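Antifreeze protein type II (Clupea harengus, PDB 2PY2) probably binds to ice crystals and curbs their growth in a calcium-dependent way, using a C-type lectin-like fold that carries one bound calcium ion. Local coordinates at residues R14-N19 and T49-L54; I60-G65 and S122-K127; V71-F76 and P93-T98; L97-I102 and W112-C117. All blocks are in the same frame, centred on the assembly; numbering follows the deposited sequence.

Interaction 1: R14-N19 and T49-L54; sequences RCFLFN and TFVKEL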
loop_
_atom_site.group_PDB
_atom_site.type_symbol
_atom_site.label_atom_id
_atom_site.label_comp_id
_atom_site.label_asym_id
_atom_site.label_seq_id
_atom_site.Cartn_x
_atom_site.Cartn_y
_atom_site.Cartn_z
ATOM N N ARG A 14 -13.593 6.708 0.167
ATOM C CA ARG A 14 -12.290 7.016 -0.409
ATOM C C ARG A 14 -12.255 6.547 -1.860
ATOM O O ARG A 14 -13.069 5.715 -2.270
ATOM C CB ARG A 14 -11.187 6.300 0.373
ATOM C CG ARG A 14 -11.297 6.436 1.880
ATOM C CD ARG A 14 -10.429 5.391 2.575
ATOM N NE ARG A 14 -9.017 5.584 2.286
ATOM C CZ ARG A 14 -8.071 4.690 2.551
ATOM N NH1 ARG A 14 -8.388 3.526 3.110
ATOM N NH2 ARG A 14 -6.805 4.963 2.260
ATOM N N CYS A 15 -11.317 7.091 -2.628
ATOM C CA CYS A 15 -11.145 6.715 -4.027
ATOM C C CYS A 15 -9.787 6.035 -4.140
ATOM O O CYS A 15 -8.806 6.482 -3.545
ATOM C CB CYS A 15 -11.202 7.945 -4.937
ATOM S SG CYS A 15 -12.774 8.865 -4.827
ATOM N N PHE A 16 -9.741 4.952 -4.903
ATOM C CA PHE A 16 -8.518 4.179 -5.071
ATOM C C PHE A 16 -8.079 4.071 -6.517
ATOM O O PHE A 16 -8.901 4.115 -7.438
ATOM C CB PHE A 16 -8.723 2.770 -4.515
ATOM C CG PHE A 16 -8.952 2.730 -3.036
ATOM C CD1 PHE A 16 -7.899 2.478 -2.161
ATOM C CD2 PHE A 16 -10.223 2.940 -2.513
ATOM C CE1 PHE A 16 -8.111 2.434 -0.792
ATOM C CE2 PHE A 16 -10.447 2.898 -1.137
ATOM C CZ PHE A 16 -9.392 2.645 -0.275
ATOM N N LEU A 17 -6.775 3.919 -6.712
ATOM C CA LEU A 17 -6.232 3.777 -8.047
ATOM C C LEU A 17 -5.024 2.860 -8.027
ATOM O O LEU A 17 -4.170 2.957 -7.144
ATOM C CB LEU A 17 -5.823 5.136 -8.619
ATOM C CG LEU A 17 -5.259 5.096 -10.044
ATOM C CD1 LEU A 17 -6.355 4.671 -11.013
ATOM C CD2 LEU A 17 -4.732 6.463 -10.435
ATOM N N PHE A 18 -4.981 1.953 -8.998
ATOM C CA PHE A 18 -3.873 1.028 -9.149
ATOM C C PHE A 18 -2.941 1.655 -10.176
ATOM O O PHE A 18 -3.356 1.957 -11.301
ATOM C CB PHE A 18 -4.359 -0.337 -9.660
ATOM C CG PHE A 18 -3.244 -1.306 -9.978
ATOM C CD1 PHE A 18 -2.458 -1.851 -8.962
ATOM C CD2 PHE A 18 -2.982 -1.677 -11.291
ATOM C CE1 PHE A 18 -1.429 -2.756 -9.254
ATOM C CE2 PHE A 18 -1.955 -2.584 -11.596
ATOM C CZ PHE A 18 -1.176 -3.123 -10.575
ATOM N N ASN A 19 -1.696 1.885 -9.775
ATOM C CA ASN A 19 -0.691 2.457 -10.664
ATOM C C ASN A 19 0.207 1.297 -11.082
ATOM O O ASN A 19 1.000 0.801 -10.286
ATOM C CB ASN A 19 0.113 3.524 -9.913
ATOM C CG ASN A 19 1.183 4.162 -10.766
ATOM O OD1 ASN A 19 1.276 3.905 -11.964
ATOM N ND2 ASN A 19 2.005 5.007 -10.149
ATOM N N THR A 49 -9.749 -6.628 0.490
ATOM C CA THR A 49 -10.343 -7.349 -0.623
ATOM C C THR A 49 -10.649 -6.403 -1.783
ATOM O O THR A 49 -10.368 -6.719 -2.943
ATOM C CB THR A 49 -11.617 -8.072 -0.152
ATOM O OG1 THR A 49 -11.247 -9.036 0.840
ATOM C CG2 THR A 49 -12.315 -8.774 -1.308
ATOM N N PHE A 50 -11.201 -5.235 -1.469
ATOM C CA PHE A 50 -11.519 -4.252 -2.495
ATOM C C PHE A 50 -10.270 -3.842 -3.268
ATOM O O PHE A 50 -10.287 -3.763 -4.495
ATOM C CB PHE A 50 -12.148 -2.999 -1.882
ATOM C CG PHE A 50 -12.446 -1.929 -2.893
ATOM C CD1 PHE A 50 -13.609 -1.979 -3.656
ATOM C CD2 PHE A 50 -11.534 -0.905 -3.128
ATOM C CE1 PHE A 50 -13.861 -1.023 -4.644
ATOM C CE2 PHE A 50 -11.773 0.054 -4.111
ATOM C CZ PHE A 50 -12.937 -0.006 -4.871
ATOM N N VAL A 51 -9.185 -3.570 -2.550
ATOM C CA VAL A 51 -7.960 -3.167 -3.223
ATOM C C VAL A 51 -7.376 -4.326 -4.025
ATOM O O VAL A 51 -6.861 -4.122 -5.123
ATOM C CB VAL A 51 -6.913 -2.625 -2.220
ATOM C CG1 VAL A 51 -7.446 -1.370 -1.549
ATOM C CG2 VAL A 51 -6.590 -3.668 -1.191
ATOM N N LYS A 52 -7.462 -5.545 -3.498
ATOM C CA LYS A 52 -6.950 -6.685 -4.246
ATOM C C LYS A 52 -7.674 -6.797 -5.585
ATOM O O LYS A 52 -7.081 -7.185 -6.582
ATOM C CB LYS A 52 -7.114 -7.984 -3.452
ATOM C CG LYS A 52 -6.052 -8.165 -2.379
ATOM C CD LYS A 52 -6.163 -9.523 -1.701
ATOM C CE LYS A 52 -5.005 -9.744 -0.736
ATOM N NZ LYS A 52 -5.130 -11.049 -0.018
ATOM N N GLU A 53 -8.953 -6.440 -5.610
ATOM C CA GLU A 53 -9.722 -6.514 -6.849
ATOM C C GLU A 53 -9.280 -5.473 -7.876
ATOM O O GLU A 53 -9.715 -5.501 -9.023
ATOM C CB GLU A 53 -11.217 -6.361 -6.558
ATOM C CG GLU A 53 -11.772 -7.491 -5.714
ATOM C CD GLU A 53 -13.231 -7.305 -5.373
ATOM O OE1 GLU A 53 -13.592 -6.227 -4.850
ATOM O OE2 GLU A 53 -14.014 -8.245 -5.624
ATOM N N LEU A 54 -8.410 -4.557 -7.467
ATOM C CA LEU A 54 -7.904 -3.535 -8.378
ATOM C C LEU A 54 -6.569 -3.955 -8.986
ATOM O O LEU A 54 -6.070 -3.300 -9.906
ATOM C CB LEU A 54 -7.694 -2.210 -7.640
ATOM C CG LEU A 54 -8.906 -1.485 -7.071
ATOM C CD1 LEU A 54 -8.461 -0.171 -6.455
ATOM C CD2 LEU A 54 -9.913 -1.239 -8.178
#
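The C-terminal part of helix 45-52 in the C-type lectin-like domain, with the residues after it, packs on strand 14-20, where Phe16 receives three side chains. Phe50 presents its CE2 corner to the Phe16 ring, with Phe50 CE2 3.6 Å from Phe16 CD2. The two rings meet at a slant, their planes turned 59° against each other and their centroids 5.5 Å apart. At the other ortho carbon of Phe16, Val51 CG1 comes within 3.9 Å of Phe16 CD1. Leu54 reaches the CB of Phe16: its CG lies anti to its own carbonyl carbon (chi1 -65°), and the extended branch brings Leu54 CD1 to 3.5 Å from Phe16 CB. Two residues on, Phe18 starts toward the 49-54 segment but its ring leads away, so that the nearest approach is Phe18 CB to the carbonyl oxygen Leu54 O at 3.4 Å. No hydrogen bond crosses the contact; Leu54 N is held within its own segment by Val51 O. Phe50 also stacks with Phe11, while Phe16 and Phe18 also touch Ala126 and Ile124 of strand 121-128. The arrangement is helix-on-sheet packing through aromatic and aliphatic side chains, here in a C-type lectin-like fold.

Interaction 2: I60-G65 and S122-K127; sequences IPSWIG and SSICAK
Ser122 O is met by two donors: Trp63 N at 2.9 Å in a nearly straight bond (168° at the hydrogen), and the CA-H of Ser62. One step on, Ile124 N returns a longer bond to Trp63 O at 3.2 Å, approaching almost end-on to the carbonyl. Ser123 CA also lies near this oxygen, and the two bonds set Trp63 beside Ser123 in parallel register. Before the pair begins, a water takes over: it donates to Pro61 O and accepts from Ser122 N, 3.1 Å away, spanning a gap too wide for a direct bond. Ser62 OG turns back on its own segment and donates to Ile60 O at 2.8 Å from above the carbonyl plane. Its chi1 of -57° places OG beside the backbone N, while Ser62 CB rests 4.0 Å from Ile124 CD1. On the Trp63 face of the sheet, Trp63 CB and Ser123 CB stand 3.9 Å apart, and the indole continues to edge-to-face contacts with Trp25 and His121. Ile64 and Ile124 run alongside each other, with Ile64 CG2 4.1 Å from Ile124 CG1. Ser122 OG bonds to Pro20 O. Buried at the middle of the domain, this short parallel pairing within an otherwise antiparallel sheet is typical of the C-type lectin-like fold.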
loop_
_atom_site.group_PDB
_atom_site.type_symbol
_atom_site.label_atom_id
_atom_site.label_comp_id
_atom_site.label_asym_id
_atom_site.label_seq_id
_atom_site.Cartn_x
_atom_site.Cartn_y
_atom_site.Cartn_z
ATOM N N ILE A 60 -1.202 -8.614 -8.471
ATOM C CA ILE A 60 0.150 -8.097 -8.607
ATOM C C ILE A 60 0.706 -7.422 -7.356
ATOM O O ILE A 60 0.056 -6.541 -6.782
ATOM C CB ILE A 60 0.201 -7.097 -9.787
ATOM C CG1 ILE A 60 -0.239 -7.802 -11.073
ATOM C CG2 ILE A 60 1.612 -6.554 -9.973
ATOM C CD1 ILE A 60 -0.576 -6.855 -12.211
ATOM N N PRO A 61 1.906 -7.843 -6.914
ATOM C CA PRO A 61 2.586 -7.285 -5.729
ATOM C C PRO A 61 2.619 -5.764 -5.880
ATOM O O PRO A 61 3.040 -5.245 -6.920
ATOM C CB PRO A 61 3.970 -7.906 -5.812
ATOM C CG PRO A 61 3.678 -9.264 -6.372
ATOM C CD PRO A 61 2.693 -8.951 -7.489
ATOM N N SER A 62 2.191 -5.052 -4.843
ATOM C CA SER A 62 2.105 -3.599 -4.916
ATOM C C SER A 62 2.501 -2.870 -3.626
ATOM O O SER A 62 2.307 -3.378 -2.529
ATOM C CB SER A 62 0.666 -3.202 -5.257
ATOM O OG SER A 62 0.220 -3.795 -6.468
ATOM N N TRP A 63 3.058 -1.674 -3.782
ATOM C CA TRP A 63 3.423 -0.845 -2.636
ATOM C C TRP A 63 2.159 -0.230 -2.039
ATOM O O TRP A 63 1.245 0.154 -2.776
ATOM C CB TRP A 63 4.289 0.338 -3.083
ATOM C CG TRP A 63 5.698 0.037 -3.387
ATOM C CD1 TRP A 63 6.379 0.369 -4.520
ATOM C CD2 TRP A 63 6.638 -0.584 -2.516
ATOM N NE1 TRP A 63 7.690 -0.011 -4.409
ATOM C CE2 TRP A 63 7.880 -0.595 -3.185
ATOM C CE3 TRP A 63 6.556 -1.131 -1.230
ATOM C CZ2 TRP A 63 9.034 -1.129 -2.612
ATOM C CZ3 TRP A 63 7.706 -1.664 -0.659
ATOM C CH2 TRP A 63 8.927 -1.657 -1.352
ATOM N N ILE A 64 2.108 -0.146 -0.713
ATOM C CA ILE A 64 1.035 0.549 -0.036
ATOM C C ILE A 64 1.750 1.562 0.870
ATOM O O ILE A 64 2.969 1.501 1.024
ATOM C CB ILE A 64 0.052 -0.380 0.735
ATOM C CG1 ILE A 64 0.779 -1.358 1.641
ATOM C CG2 ILE A 64 -0.842 -1.094 -0.277
ATOM C CD1 ILE A 64 -0.204 -2.207 2.462
ATOM N N GLY A 65 1.004 2.486 1.460
ATOM C CA GLY A 65 1.633 3.556 2.222
ATOM C C GLY A 65 2.105 3.408 3.646
ATOM O O GLY A 65 2.092 4.395 4.385
ATOM N N SER A 122 4.437 -1.977 -8.562
ATOM C CA SER A 122 3.250 -1.234 -8.929
ATOM C C SER A 122 2.775 -0.693 -7.588
ATOM O O SER A 122 3.369 -1.009 -6.560
ATOM C CB SER A 122 2.202 -2.179 -9.509
ATOM O OG SER A 122 2.718 -2.823 -10.653
ATOM N N SER A 123 1.714 0.101 -7.573
ATOM C CA SER A 123 1.267 0.638 -6.299
ATOM C C SER A 123 -0.210 0.979 -6.245
ATOM O O SER A 123 -0.897 1.022 -7.269
ATOM C CB SER A 123 2.100 1.875 -5.941
ATOM O OG SER A 123 1.993 2.873 -6.946
ATOM N N ILE A 124 -0.696 1.205 -5.030
ATOM C CA ILE A 124 -2.091 1.555 -4.813
ATOM C C ILE A 124 -2.141 2.948 -4.216
ATOM O O ILE A 124 -1.512 3.191 -3.182
ATOM C CB ILE A 124 -2.769 0.623 -3.787
ATOM C CG1 ILE A 124 -2.429 -0.846 -4.077
ATOM C CG2 ILE A 124 -4.274 0.884 -3.782
ATOM C CD1 ILE A 124 -2.860 -1.330 -5.433
ATOM N N CYS A 125 -2.879 3.857 -4.849
ATOM C CA CYS A 125 -3.020 5.215 -4.326
ATOM C C CYS A 125 -4.446 5.390 -3.810
ATOM O O CYS A 125 -5.380 4.747 -4.298
ATOM C CB CYS A 125 -2.777 6.286 -5.404
ATOM S SG CYS A 125 -1.115 6.441 -6.160
ATOM N N ALA A 126 -4.616 6.254 -2.820
ATOM C CA ALA A 126 -5.943 6.509 -2.275
ATOM C C ALA A 126 -6.051 7.945 -1.795
ATOM O O ALA A 126 -5.051 8.577 -1.466
ATOM C CB ALA A 126 -6.242 5.548 -1.128
ATOM N N LYS A 127 -7.277 8.458 -1.777
ATOM C CA LYS A 127 -7.549 9.814 -1.321
ATOM C C LYS A 127 -9.031 9.920 -0.996
ATOM O O LYS A 127 -9.852 9.191 -1.552
ATOM C CB LYS A 127 -7.154 10.845 -2.390
ATOM C CG LYS A 127 -7.845 10.696 -3.738
ATOM C CD LYS A 127 -7.398 11.786 -4.706
ATOM C CE LYS A 127 -8.010 11.605 -6.084
ATOM N NZ LYS A 127 -7.632 12.712 -7.014
HETATM O O HOH W 1 4.985 -5.031 -8.587
#

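Interaction 3: V71-F76 and P93-T98; sequences VSTRWF and PDTTLT. With CA (calcium ion), chain G.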
loop_
_atom_site.group_PDB
_atom_site.type_symbol
_atom_site.label_atom_id
_atom_site.label_comp_id
_atom_site.label_asym_id
_atom_site.label_seq_id
_atom_site.Cartn_x
_atom_site.Cartn_y
_atom_site.Cartn_z
ATOM N N VAL A 71 11.611 4.411 13.276
ATOM C CA VAL A 71 11.977 3.608 14.435
ATOM C C VAL A 71 11.389 2.206 14.267
ATOM O O VAL A 71 10.185 2.046 14.084
ATOM C CB VAL A 71 11.450 4.235 15.743
ATOM C CG1 VAL A 71 11.827 3.346 16.917
ATOM C CG2 VAL A 71 12.050 5.636 15.931
ATOM N N SER A 72 12.245 1.195 14.332
ATOM C CA SER A 72 11.794 -0.185 14.163
ATOM C C SER A 72 10.564 -0.514 15.009
ATOM O O SER A 72 10.481 -0.133 16.179
ATOM C CB SER A 72 12.931 -1.155 14.494
ATOM O OG SER A 72 12.491 -2.500 14.375
ATOM N N THR A 73 9.620 -1.220 14.385
ATOM C CA THR A 73 8.359 -1.663 14.982
ATOM C C THR A 73 7.305 -0.574 15.166
ATOM O O THR A 73 6.199 -0.847 15.626
ATOM C CB THR A 73 8.573 -2.375 16.340
ATOM O OG1 THR A 73 8.800 -1.409 17.370
ATOM C CG2 THR A 73 9.761 -3.314 16.260
ATOM N N ARG A 74 7.630 0.659 14.801
ATOM C CA ARG A 74 6.656 1.737 14.924
ATOM C C ARG A 74 6.162 2.046 13.521
ATOM O O ARG A 74 6.816 2.769 12.771
ATOM C CB ARG A 74 7.291 2.981 15.545
ATOM C CG ARG A 74 8.102 2.688 16.800
ATOM C CD ARG A 74 7.296 1.922 17.843
ATOM N NE ARG A 74 6.085 2.631 18.239
ATOM C CZ ARG A 74 5.255 2.220 19.194
ATOM N NH1 ARG A 74 5.502 1.099 19.859
ATOM N NH2 ARG A 74 4.178 2.936 19.492
ATOM N N TRP A 75 5.002 1.494 13.184
ATOM C CA TRP A 75 4.406 1.656 11.866
ATOM C C TRP A 75 3.498 2.862 11.677
ATOM O O TRP A 75 2.656 3.168 12.524
ATOM C CB TRP A 75 3.626 0.390 11.510
ATOM C CG TRP A 75 4.492 -0.819 11.503
ATOM C CD1 TRP A 75 4.785 -1.624 12.566
ATOM C CD2 TRP A 75 5.262 -1.308 10.404
ATOM N NE1 TRP A 75 5.697 -2.581 12.200
ATOM C CE2 TRP A 75 6.010 -2.410 10.876
ATOM C CE3 TRP A 75 5.403 -0.918 9.066
ATOM C CZ2 TRP A 75 6.885 -3.126 10.058
ATOM C CZ3 TRP A 75 6.276 -1.628 8.251
ATOM C CH2 TRP A 75 7.007 -2.721 8.753
ATOM N N PHE A 76 3.665 3.532 10.541
ATOM C CA PHE A 76 2.862 4.703 10.216
ATOM C C PHE A 76 2.365 4.624 8.779
ATOM O O PHE A 76 3.052 4.077 7.912
ATOM C CB PHE A 76 3.695 5.977 10.356
ATOM C CG PHE A 76 4.165 6.242 11.750
ATOM C CD1 PHE A 76 3.311 6.810 12.689
ATOM C CD2 PHE A 76 5.449 5.906 12.131
ATOM C CE1 PHE A 76 3.737 7.041 13.996
ATOM C CE2 PHE A 76 5.890 6.131 13.439
ATOM C CZ PHE A 76 5.031 6.699 14.371
ATOM N N PRO A 93 6.140 -8.882 10.127
ATOM C CA PRO A 93 7.247 -8.192 9.450
ATOM C C PRO A 93 8.597 -8.466 10.120
ATOM O O PRO A 93 8.649 -8.858 11.287
ATOM C CB PRO A 93 6.846 -6.725 9.563
ATOM C CG PRO A 93 6.243 -6.675 10.933
ATOM C CD PRO A 93 5.387 -7.946 10.983
ATOM N N ASP A 94 9.691 -8.264 9.395
ATOM C CA ASP A 94 11.007 -8.482 9.986
ATOM C C ASP A 94 11.390 -7.314 10.902
ATOM O O ASP A 94 12.123 -7.493 11.872
ATOM C CB ASP A 94 12.052 -8.674 8.887
ATOM C CG ASP A 94 11.880 -9.996 8.157
ATOM O OD1 ASP A 94 12.143 -11.055 8.757
ATOM O OD2 ASP A 94 11.471 -9.984 6.984
ATOM N N THR A 95 10.861 -6.132 10.587
ATOM C CA THR A 95 11.083 -4.881 11.326
ATOM C C THR A 95 12.488 -4.302 11.176
ATOM O O THR A 95 12.839 -3.333 11.860
ATOM C CB THR A 95 10.756 -4.991 12.853
ATOM O OG1 THR A 95 11.802 -5.699 13.531
ATOM C CG2 THR A 95 9.419 -5.713 13.077
ATOM N N THR A 96 13.282 -4.884 10.280
ATOM C CA THR A 96 14.638 -4.398 10.027
ATOM C C THR A 96 14.507 -3.086 9.264
ATOM O O THR A 96 13.726 -2.996 8.313
ATOM C CB THR A 96 15.437 -5.370 9.141
ATOM O OG1 THR A 96 15.228 -6.712 9.587
ATOM C CG2 THR A 96 16.919 -5.050 9.205
ATOM N N LEU A 97 15.269 -2.072 9.663
ATOM C CA LEU A 97 15.183 -0.787 8.982
ATOM C C LEU A 97 15.580 -0.871 7.510
ATOM O O LEU A 97 15.243 0.017 6.725
ATOM C CB LEU A 97 16.051 0.258 9.698
ATOM C CG LEU A 97 15.615 0.640 11.113
ATOM C CD1 LEU A 97 16.701 1.484 11.771
ATOM C CD2 LEU A 97 14.300 1.399 11.059
ATOM N N THR A 98 16.290 -1.929 7.122
ATOM C CA THR A 98 16.703 -2.065 5.724
ATOM C C THR A 98 15.589 -2.557 4.792
ATOM O O THR A 98 15.750 -2.555 3.573
ATOM C CB THR A 98 17.911 -3.005 5.577
ATOM O OG1 THR A 98 17.572 -4.305 6.069
ATOM C CG2 THR A 98 19.102 -2.462 6.351
HETATM CA CA CA G . 10.316 -8.547 5.320
HETATM O O HOH W 2 10.939 -10.180 3.336
#
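Trp75 and Pro93 meet obliquely, the benzo end of the indole set against the pyrrolidine ring: Trp75 CZ2 lies 3.6 Å from Pro93 CB and 3.7 Å from Pro93 CG. A cis peptide bond precedes the proline. Thr73 and Thr95 also cross at a slant, methyl against side-chain root, with Thr73 CG2 3.9 Å from Thr95 CB. Beyond the threonine pair, Ser72 supplies a hydrogen bond. Its OG, extended away from the backbone N (chi1 178°), donates to Thr95 O at 2.7 Å, tilted 26° from the carbonyl plane. Leu97 brings its CD2 methyl to 3.9 Å from Ser72 N. The 71-76 loop is shaped by a type II turn from Val71 to Arg74, closed by Arg74 N to Val71 O. Next to Pro93, Asp94 points away from this loop and binds the calcium ion through OD2 at 2.5 Å, so the loop packs on the side of the 93-98 segment turned from the metal. This is a surface contact between two loops. Segment 71-76 links strand 66-67 to strand 76-77; the loop of residues 93-98 leads toward strand 101-106, and Trp75 and Pro93 both also touch Asp114 on strand 111-115.

Interaction 4: L97-I102 and W112-C117; sequences LTECCI and WNDTPC. With CA (calcium ion), chain G.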
loop_
_atom_site.group_PDB
_atom_site.type_symbol
_atom_site.label_atom_id
_atom_site.label_comp_id
_atom_site.label_asym_id
_atom_site.label_seq_id
_atom_site.Cartn_x
_atom_site.Cartn_y
_atom_site.Cartn_z
ATOM N N LEU A 97 15.269 -2.072 9.663
ATOM C CA LEU A 97 15.183 -0.787 8.982
ATOM C C LEU A 97 15.580 -0.871 7.510
ATOM O O LEU A 97 15.243 0.017 6.725
ATOM C CB LEU A 97 16.051 0.258 9.698
ATOM C CG LEU A 97 15.615 0.640 11.113
ATOM C CD1 LEU A 97 16.701 1.484 11.771
ATOM C CD2 LEU A 97 14.300 1.399 11.059
ATOM N N THR A 98 16.290 -1.929 7.122
ATOM C CA THR A 98 16.703 -2.065 5.724
ATOM C C THR A 98 15.589 -2.557 4.792
ATOM O O THR A 98 15.750 -2.555 3.573
ATOM C CB THR A 98 17.911 -3.005 5.577
ATOM O OG1 THR A 98 17.572 -4.305 6.069
ATOM C CG2 THR A 98 19.102 -2.462 6.351
ATOM N N GLU A 99 14.460 -2.964 5.367
ATOM C CA GLU A 99 13.316 -3.451 4.587
ATOM C C GLU A 99 12.098 -2.937 5.342
ATOM O O GLU A 99 11.325 -3.708 5.907
ATOM C CB GLU A 99 13.334 -4.982 4.555
ATOM C CG GLU A 99 13.335 -5.617 5.934
ATOM C CD GLU A 99 13.623 -7.104 5.904
ATOM O OE1 GLU A 99 13.028 -7.810 5.063
ATOM O OE2 GLU A 99 14.435 -7.563 6.736
ATOM N N CYS A 100 11.913 -1.622 5.310
ATOM C CA CYS A 100 10.868 -0.989 6.098
ATOM C C CYS A 100 9.586 -0.482 5.440
ATOM O O CYS A 100 8.760 0.130 6.118
ATOM C CB CYS A 100 11.521 0.146 6.904
ATOM S SG CYS A 100 12.355 1.390 5.859
ATOM N N CYS A 101 9.405 -0.747 4.144
ATOM C CA CYS A 101 8.215 -0.307 3.413
ATOM C C CYS A 101 7.271 -1.490 3.195
ATOM O O CYS A 101 7.728 -2.583 2.890
ATOM C CB CYS A 101 8.635 0.290 2.063
ATOM S SG CYS A 101 9.370 1.954 2.228
ATOM N N ILE A 102 5.965 -1.274 3.352
ATOM C CA ILE A 102 5.001 -2.375 3.193
ATOM C C ILE A 102 4.594 -2.657 1.757
ATOM O O ILE A 102 4.132 -1.770 1.045
ATOM C CB ILE A 102 3.696 -2.138 3.990
ATOM C CG1 ILE A 102 4.005 -1.969 5.479
ATOM C CG2 ILE A 102 2.757 -3.345 3.824
ATOM C CD1 ILE A 102 2.764 -1.708 6.333
ATOM N N TRP A 112 1.097 -9.256 3.280
ATOM C CA TRP A 112 2.048 -8.147 3.422
ATOM C C TRP A 112 3.434 -8.599 3.844
ATOM O O TRP A 112 3.602 -9.536 4.625
ATOM C CB TRP A 112 1.568 -7.128 4.451
ATOM C CG TRP A 112 0.261 -6.448 4.170
ATOM C CD1 TRP A 112 -0.601 -6.687 3.142
ATOM C CD2 TRP A 112 -0.355 -5.457 4.992
ATOM N NE1 TRP A 112 -1.724 -5.906 3.277
ATOM C CE2 TRP A 112 -1.598 -5.142 4.408
ATOM C CE3 TRP A 112 0.025 -4.805 6.172
ATOM C CZ2 TRP A 112 -2.471 -4.201 4.967
ATOM C CZ3 TRP A 112 -0.846 -3.869 6.727
ATOM C CH2 TRP A 112 -2.079 -3.579 6.123
ATOM N N ASN A 113 4.431 -7.883 3.342
ATOM C CA ASN A 113 5.814 -8.184 3.639
ATOM C C ASN A 113 6.557 -6.844 3.699
ATOM O O ASN A 113 6.364 -6.015 2.810
ATOM C CB ASN A 113 6.349 -9.044 2.498
ATOM C CG ASN A 113 7.716 -9.584 2.763
ATOM O OD1 ASN A 113 8.639 -8.837 3.074
ATOM N ND2 ASN A 113 7.867 -10.898 2.627
ATOM N N ASP A 114 7.356 -6.588 4.739
ATOM C CA ASP A 114 8.097 -5.325 4.721
ATOM C C ASP A 114 9.300 -5.572 3.807
ATOM O O ASP A 114 9.967 -6.593 3.901
ATOM C CB ASP A 114 8.467 -4.810 6.144
ATOM C CG ASP A 114 9.121 -5.853 7.054
ATOM O OD1 ASP A 114 9.042 -7.061 6.805
ATOM O OD2 ASP A 114 9.705 -5.437 8.077
ATOM N N THR A 115 9.549 -4.666 2.871
ATOM C CA THR A 115 10.624 -4.898 1.914
ATOM C C THR A 115 11.449 -3.647 1.649
ATOM O O THR A 115 11.022 -2.541 1.954
ATOM C CB THR A 115 10.043 -5.507 0.573
ATOM O OG1 THR A 115 10.124 -4.571 -0.506
ATOM C CG2 THR A 115 8.599 -5.927 0.764
ATOM N N PRO A 116 12.668 -3.816 1.121
ATOM C CA PRO A 116 13.524 -2.661 0.833
ATOM C C PRO A 116 12.762 -1.644 -0.024
ATOM O O PRO A 116 12.237 -1.977 -1.083
ATOM C CB PRO A 116 14.707 -3.288 0.104
ATOM C CG PRO A 116 14.804 -4.637 0.753
ATOM C CD PRO A 116 13.368 -5.081 0.827
ATOM N N CYS A 117 12.707 -0.402 0.437
ATOM C CA CYS A 117 11.960 0.626 -0.276
ATOM C C CYS A 117 12.462 0.930 -1.680
ATOM O O CYS A 117 11.744 1.549 -2.460
ATOM C CB CYS A 117 11.933 1.919 0.537
ATOM S SG CYS A 117 11.392 1.714 2.269
HETATM CA CA CA G . 10.316 -8.547 5.320
HETATM O O HOH W 3 14.097 -0.124 3.123
HETATM O O HOH W 2 10.939 -10.180 3.336
#
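Ile102 CG2 sits over one face of the Trp112 indole, toward its rim, 3.5 Å above the plane and 3.9 Å from Trp112 CE3. Ile64 of the neighbouring strand touches both side chains. Along the hairpin, Cys101 and Thr115 form an antiparallel hydrogen-bonded pair: Thr115 N donates to Cys101 O at 2.8 Å in the carbonyl plane, and Cys101 N to Thr115 O at 3.3 Å. Beyond it the Cys101-Cys117 disulfide ties the segments covalently (chi3 94°), with Cys100 SG 3.7 Å from Cys117 SG. A water bridges the adjoining loops, accepting from Cys117 N and, weakly, donating to Thr98 O.

At the polar edge the calcium ion takes Asp114 twice, through Asp114 O at 2.4 Å and Asp114 OD1 at 2.5 Å. The chi1 of 49° holds the carboxylate between backbone N and carbonyl carbon, where it and the main-chain oxygen can reach one ion. Glu99 OE1 and Asn113 OD1 bind more distantly, each at 2.8 Å, and Gln92, Asp94 and a water complete the site. The second carboxylate oxygens are engaged too: Glu99 OE2 with Thr96 OG1, Asp114 OD2 with Thr95 N. Several carboxylates gathered round one point would probably repel one another without the cation, so calcium probably balances their charge, consistent with its holding the 93-99 loop to the hairpin.

In the fold
The contacts run across the domain from interaction 1 at one side, through interaction 2 near its centre, to interactions 3 and 4 on the far side. Centres of interactions 1 and 3 are about 25 Å apart, those of 3 and 4 about 8 Å. Interactions 1, 2 and 4 share the mixed sheet: strand 14-20 pairs with 121-128, which pairs with 62-64, which pairs with 101-106. Interaction 1 closes first along the chain; 60-65 and 122-127 then bracket both others. Interactions 3 and 4 share Leu97, Thr98 and the calcium ion, so the metal-bearing loops are joined through the hairpin to the sheet of the lectin-like fold.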